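Local coordinates for kcn28 (Kitasatospora, PDB 6J31), which is a GT-B-fold protein with an erythromycin biosynthesis protein CIII-like C-terminal domain, and binds (2E,2'E)-3,3'-(1,2-phenylene)di(prop-2-enoic acid), at residues Y96-V108 with L116-P129. Numbering follows the deposited sequence.
Sequences YEEDRPDVFLYDV and LAMNWGIPSIQISP
A parallel beta-alpha-beta unit of the N-terminal Rossmann-like half of this GT-B fold brings F104 and Y106 beside S124 and Q126. Four backbone hydrogen bonds join 103-107 to 123-127, from F104 N to P123 O (3.0 Å) through to I127 N to Y106 O (2.7 Å). Y106 lays its ring over the neighbouring strand, one face on Q126 CA in a CH-pi contact; chi1 of 64° sets CG between backbone N and carbonyl carbon, swinging the ring that way. A water joins Y106 OH to S124 OG. On the same side of the sheet F104 meets the returning helix, its CZ 3.4 Å from L116 CD1 and its CD2 against A117 CB, while I122 CD1 packs near F104 CE2.

Where the helix ends in a Schellman motif at G121, W120 is clamped between L116 CD2 on one face and R100 on the other. The R100 guanidinium lies flat on the indole, planes 7° apart, with CZ 3.3 Å from the centroid of the five-membered ring: a cation-pi stack. E97 holds the guanidinium side-on: R100 NE bonds to the E97 backbone O and R100 NH2 to E97 OE2 (2.9 Å, a salt bridge). One water links E97 OE1 to W120 NE1; another ties R100 NH1 to W120 O.

At the far end V108 CG2 packs on S128 CA (3.5 Å), and V108 also lines the pocket of the bound ligand. Strand 6-10 flanks strand 103-107 on its other edge, strand 185-187 continues the sheet beyond 124-128, and helix 74-96 packs against L116 and W120.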
loop_
_atom_site.group_PDB
_atom_site.type_symbol
_atom_site.label_atom_id
_atom_site.label_comp_id
_atom_site.label_asym_id
_atom_site.label_seq_id
_atom_site.Cartn_x
_atom_site.Cartn_y
_atom_site.Cartn_z
ATOM N N TYR A 96 12.594 22.744 -7.548
ATOM C CA TYR A 96 11.424 23.609 -7.434
ATOM C C TYR A 96 11.743 25.037 -7.016
ATOM O O TYR A 96 10.816 25.844 -6.896
ATOM C CB TYR A 96 10.424 23.004 -6.441
ATOM C CG TYR A 96 9.676 21.806 -6.978
ATOM C CD1 TYR A 96 8.645 21.962 -7.896
ATOM C CD2 TYR A 96 10.011 20.519 -6.579
ATOM C CE1 TYR A 96 7.958 20.871 -8.388
ATOM C CE2 TYR A 96 9.333 19.423 -7.067
ATOM C CZ TYR A 96 8.306 19.603 -7.972
ATOM O OH TYR A 96 7.628 18.509 -8.463
ATOM N N GLU A 97 13.023 25.384 -6.842
ATOM C CA GLU A 97 13.388 26.697 -6.309
ATOM C C GLU A 97 12.802 27.827 -7.141
ATOM O O GLU A 97 12.280 28.807 -6.596
ATOM C CB GLU A 97 14.908 26.831 -6.254
ATOM C CG GLU A 97 15.404 28.210 -5.857
ATOM C CD GLU A 97 15.115 28.542 -4.409
ATOM O OE1 GLU A 97 15.442 27.715 -3.531
ATOM O OE2 GLU A 97 14.575 29.638 -4.147
ATOM N N GLU A 98 12.884 27.706 -8.461
ATOM C CA GLU A 98 12.438 28.730 -9.389
ATOM C C GLU A 98 11.084 28.396 -10.003
ATOM O O GLU A 98 10.623 29.117 -10.892
ATOM C CB GLU A 98 13.480 28.874 -10.501
ATOM C CG GLU A 98 14.914 29.104 -10.011
ATOM C CD GLU A 98 15.339 30.555 -9.976
ATOM O OE1 GLU A 98 15.160 31.215 -8.929
ATOM O OE2 GLU A 98 15.876 31.026 -11.001
ATOM N N ASP A 99 10.458 27.303 -9.573
ATOM C CA ASP A 99 9.200 26.821 -10.133
ATOM C C ASP A 99 8.306 26.307 -9.009
ATOM O O ASP A 99 7.817 25.176 -9.036
ATOM C CB ASP A 99 9.469 25.727 -11.167
ATOM C CG ASP A 99 8.352 25.584 -12.177
ATOM O OD1 ASP A 99 7.417 26.410 -12.163
ATOM O OD2 ASP A 99 8.407 24.636 -12.988
ATOM N N ARG A 100 8.089 27.141 -7.999
ATOM C CA ARG A 100 7.441 26.671 -6.783
ATOM C C ARG A 100 5.968 26.351 -7.033
ATOM O O ARG A 100 5.262 27.121 -7.688
ATOM C CB ARG A 100 7.583 27.711 -5.679
ATOM C CG ARG A 100 9.031 28.019 -5.360
ATOM C CD ARG A 100 9.150 28.972 -4.197
ATOM N NE ARG A 100 10.542 29.224 -3.849
ATOM C CZ ARG A 100 10.928 29.875 -2.760
ATOM N NH1 ARG A 100 10.022 30.327 -1.905
ATOM N NH2 ARG A 100 12.216 30.064 -2.519
ATOM N N PRO A 101 5.476 25.235 -6.510
ATOM C CA PRO A 101 4.088 24.842 -6.764
ATOM C C PRO A 101 3.120 25.524 -5.807
ATOM O O PRO A 101 3.507 26.121 -4.800
ATOM C CB PRO A 101 4.115 23.328 -6.535
ATOM C CG PRO A 101 5.130 23.172 -5.439
ATOM C CD PRO A 101 6.193 24.228 -5.706
ATOM N N ASP A 102 1.837 25.457 -6.173
ATOM C CA ASP A 102 0.783 25.974 -5.306
ATOM C C ASP A 102 0.530 25.062 -4.115
ATOM O O ASP A 102 0.085 25.529 -3.061
ATOM C CB ASP A 102 -0.498 26.180 -6.109
ATOM C CG ASP A 102 -0.354 27.267 -7.147
ATOM O OD1 ASP A 102 0.081 28.375 -6.769
ATOM O OD2 ASP A 102 -0.663 27.018 -8.332
ATOM N N VAL A 103 0.778 23.763 -4.268
ATOM C CA VAL A 103 0.600 22.815 -3.179
ATOM C C VAL A 103 1.541 21.643 -3.414
ATOM O O VAL A 103 1.827 21.268 -4.554
ATOM C CB VAL A 103 -0.876 22.362 -3.067
ATOM C CG1 VAL A 103 -1.330 21.704 -4.354
ATOM C CG2 VAL A 103 -1.070 21.426 -1.886
ATOM N N PHE A 104 2.033 21.074 -2.318
ATOM C CA PHE A 104 2.856 19.873 -2.339
ATOM C C PHE A 104 2.010 18.687 -1.893
ATOM O O PHE A 104 1.479 18.687 -0.779
ATOM C CB PHE A 104 4.066 20.016 -1.415
ATOM C CG PHE A 104 5.278 20.587 -2.076
ATOM C CD1 PHE A 104 5.995 19.842 -2.998
ATOM C CD2 PHE A 104 5.718 21.864 -1.762
ATOM C CE1 PHE A 104 7.121 20.362 -3.606
ATOM C CE2 PHE A 104 6.849 22.389 -2.366
ATOM C CZ PHE A 104 7.547 21.635 -3.289
ATOM N N LEU A 105 1.882 17.689 -2.761
ATOM C CA LEU A 105 1.320 16.394 -2.401
ATOM C C LEU A 105 2.480 15.432 -2.200
ATOM O O LEU A 105 3.400 15.399 -3.022
ATOM C CB LEU A 105 0.393 15.856 -3.493
ATOM C CG LEU A 105 -0.761 16.714 -4.008
ATOM C CD1 LEU A 105 -1.618 15.897 -4.982
ATOM C CD2 LEU A 105 -1.596 17.293 -2.874
ATOM N N TYR A 106 2.453 14.662 -1.116
ATOM C CA TYR A 106 3.575 13.775 -0.852
ATOM C C TYR A 106 3.126 12.462 -0.225
ATOM O O TYR A 106 2.305 12.444 0.695
ATOM C CB TYR A 106 4.614 14.462 0.049
ATOM C CG TYR A 106 4.120 14.795 1.441
ATOM C CD1 TYR A 106 3.344 15.923 1.678
ATOM C CD2 TYR A 106 4.454 13.988 2.522
ATOM C CE1 TYR A 106 2.901 16.226 2.956
ATOM C CE2 TYR A 106 4.017 14.282 3.792
ATOM C CZ TYR A 106 3.240 15.397 4.006
ATOM O OH TYR A 106 2.815 15.675 5.279
ATOM N N ASP A 107 3.710 11.372 -0.707
ATOM C CA ASP A 107 3.552 10.072 -0.084
ATOM C C ASP A 107 4.140 10.099 1.328
ATOM O O ASP A 107 4.927 10.981 1.676
ATOM C CB ASP A 107 4.247 9.013 -0.940
ATOM C CG ASP A 107 4.278 7.660 -0.283
ATOM O OD1 ASP A 107 3.252 6.952 -0.327
ATOM O OD2 ASP A 107 5.317 7.331 0.323
ATOM N N VAL A 108 3.745 9.112 2.144
ATOM C CA VAL A 108 4.178 9.055 3.542
ATOM C C VAL A 108 5.698 9.088 3.649
ATOM O O VAL A 108 6.257 9.717 4.555
ATOM C CB VAL A 108 3.611 7.797 4.230
ATOM C CG1 VAL A 108 3.963 7.784 5.716
ATOM C CG2 VAL A 108 2.125 7.721 4.054
ATOM N N LEU A 116 10.125 21.111 2.880
ATOM C CA LEU A 116 10.267 22.112 1.835
ATOM C C LEU A 116 9.058 23.039 1.815
ATOM O O LEU A 116 9.200 24.264 1.710
ATOM C CB LEU A 116 10.439 21.402 0.492
ATOM C CG LEU A 116 11.286 22.024 -0.615
ATOM C CD1 LEU A 116 10.737 21.712 -2.000
ATOM C CD2 LEU A 116 11.504 23.510 -0.405
ATOM N N ALA A 117 7.857 22.471 1.959
ATOM C CA ALA A 117 6.645 23.281 1.961
ATOM C C ALA A 117 6.626 24.237 3.143
ATOM O O ALA A 117 6.166 25.378 3.023
ATOM C CB ALA A 117 5.413 22.378 1.970
ATOM N N MET A 118 7.107 23.784 4.302
ATOM C CA MET A 118 7.175 24.661 5.465
ATOM C C MET A 118 8.152 25.812 5.237
ATOM O O MET A 118 7.875 26.954 5.625
ATOM C CB MET A 118 7.558 23.843 6.697
ATOM C CG MET A 118 6.411 22.984 7.223
ATOM S SD MET A 118 6.937 21.662 8.326
ATOM C CE MET A 118 7.127 22.570 9.859
ATOM N N ASN A 119 9.286 25.539 4.583
ATOM C CA ASN A 119 10.263 26.590 4.300
ATOM C C ASN A 119 9.667 27.686 3.419
ATOM O O ASN A 119 9.939 28.874 3.625
ATOM C CB ASN A 119 11.500 25.996 3.620
ATOM C CG ASN A 119 12.369 25.169 4.561
ATOM O OD1 ASN A 119 12.271 25.275 5.779
ATOM N ND2 ASN A 119 13.233 24.342 3.985
ATOM N N TRP A 120 8.859 27.307 2.429
ATOM C CA TRP A 120 8.363 28.231 1.419
ATOM C C TRP A 120 6.947 28.721 1.683
ATOM O O TRP A 120 6.389 29.434 0.843
ATOM C CB TRP A 120 8.425 27.582 0.036
ATOM C CG TRP A 120 9.806 27.314 -0.456
ATOM C CD1 TRP A 120 10.971 27.821 0.044
ATOM C CD2 TRP A 120 10.169 26.514 -1.585
ATOM N NE1 TRP A 120 12.039 27.370 -0.693
ATOM C CE2 TRP A 120 11.571 26.568 -1.703
ATOM C CE3 TRP A 120 9.444 25.752 -2.505
ATOM C CZ2 TRP A 120 12.262 25.888 -2.704
ATOM C CZ3 TRP A 120 10.132 25.073 -3.493
ATOM C CH2 TRP A 120 11.526 25.145 -3.585
ATOM N N GLY A 121 6.365 28.374 2.826
ATOM C CA GLY A 121 5.000 28.782 3.121
ATOM C C GLY A 121 3.988 28.271 2.119
ATOM O O GLY A 121 3.046 28.992 1.763
ATOM N N ILE A 122 4.151 27.031 1.672
ATOM C CA ILE A 122 3.252 26.421 0.700
ATOM C C ILE A 122 2.476 25.335 1.435
ATOM O O ILE A 122 3.063 24.610 2.252
ATOM C CB ILE A 122 4.037 25.864 -0.502
ATOM C CG1 ILE A 122 4.871 26.971 -1.146
ATOM C CG2 ILE A 122 3.113 25.274 -1.556
ATOM C CD1 ILE A 122 5.744 26.497 -2.283
ATOM N N PRO A 123 1.168 25.205 1.216
ATOM C CA PRO A 123 0.417 24.115 1.854
ATOM C C PRO A 123 0.838 22.757 1.308
ATOM O O PRO A 123 1.237 22.622 0.148
ATOM C CB PRO A 123 -1.047 24.429 1.515
ATOM C CG PRO A 123 -0.999 25.386 0.370
ATOM C CD PRO A 123 0.304 26.123 0.457
ATOM N N SER A 124 0.771 21.747 2.180
ATOM C CA SER A 124 1.122 20.374 1.852
ATOM C C SER A 124 0.015 19.420 2.292
ATOM O O SER A 124 -0.691 19.670 3.274
ATOM C CB SER A 124 2.448 19.969 2.510
ATOM O OG SER A 124 2.315 19.872 3.919
ATOM N N ILE A 125 -0.149 18.336 1.533
ATOM C CA ILE A 125 -1.132 17.293 1.821
ATOM C C ILE A 125 -0.445 15.942 1.715
ATOM O O ILE A 125 0.114 15.610 0.664
ATOM C CB ILE A 125 -2.338 17.345 0.868
ATOM C CG1 ILE A 125 -2.981 18.729 0.874
ATOM C CG2 ILE A 125 -3.349 16.261 1.234
ATOM C CD1 ILE A 125 -3.970 18.927 -0.238
ATOM N N GLN A 126 -0.510 15.152 2.781
ATOM C CA GLN A 126 0.029 13.803 2.738
ATOM C C GLN A 126 -0.921 12.875 1.989
ATOM O O GLN A 126 -2.145 12.976 2.123
ATOM C CB GLN A 126 0.260 13.275 4.150
ATOM C CG GLN A 126 0.839 11.874 4.205
ATOM C CD GLN A 126 0.579 11.204 5.541
ATOM O OE1 GLN A 126 -0.565 10.890 5.874
ATOM N NE2 GLN A 126 1.632 11.008 6.324
ATOM N N ILE A 127 -0.351 11.983 1.184
ATOM C CA ILE A 127 -1.093 10.929 0.500
ATOM C C ILE A 127 -0.636 9.609 1.109
ATOM O O ILE A 127 0.479 9.148 0.841
ATOM C CB ILE A 127 -0.862 10.953 -1.018
ATOM C CG1 ILE A 127 -1.023 12.372 -1.566
ATOM C CG2 ILE A 127 -1.831 10.007 -1.725
ATOM C CD1 ILE A 127 -2.455 12.879 -1.567
ATOM N N SER A 128 -1.485 9.002 1.940
ATOM C CA SER A 128 -1.112 7.783 2.652
ATOM C C SER A 128 -1.656 6.565 1.928
ATOM O O SER A 128 -2.882 6.443 1.777
ATOM C CB SER A 128 -1.635 7.815 4.082
ATOM O OG SER A 128 -1.372 6.579 4.723
ATOM N N PRO A 129 -0.804 5.635 1.478
ATOM C CA PRO A 129 -1.308 4.455 0.760
ATOM C C PRO A 129 -1.871 3.364 1.653
ATOM O O PRO A 129 -2.478 2.417 1.134
ATOM C CB PRO A 129 -0.062 3.956 0.020
ATOM C CG PRO A 129 1.058 4.323 0.938
ATOM C CD PRO A 129 0.669 5.662 1.529
HETATM O O HOH W 1 15.002 27.665 -1.057
HETATM O O HOH W 2 7.443 30.337 -1.695
HETATM O O HOH W 3 1.227 18.002 5.720
HETATM O O HOH W 4 1.088 7.276 -1.704
#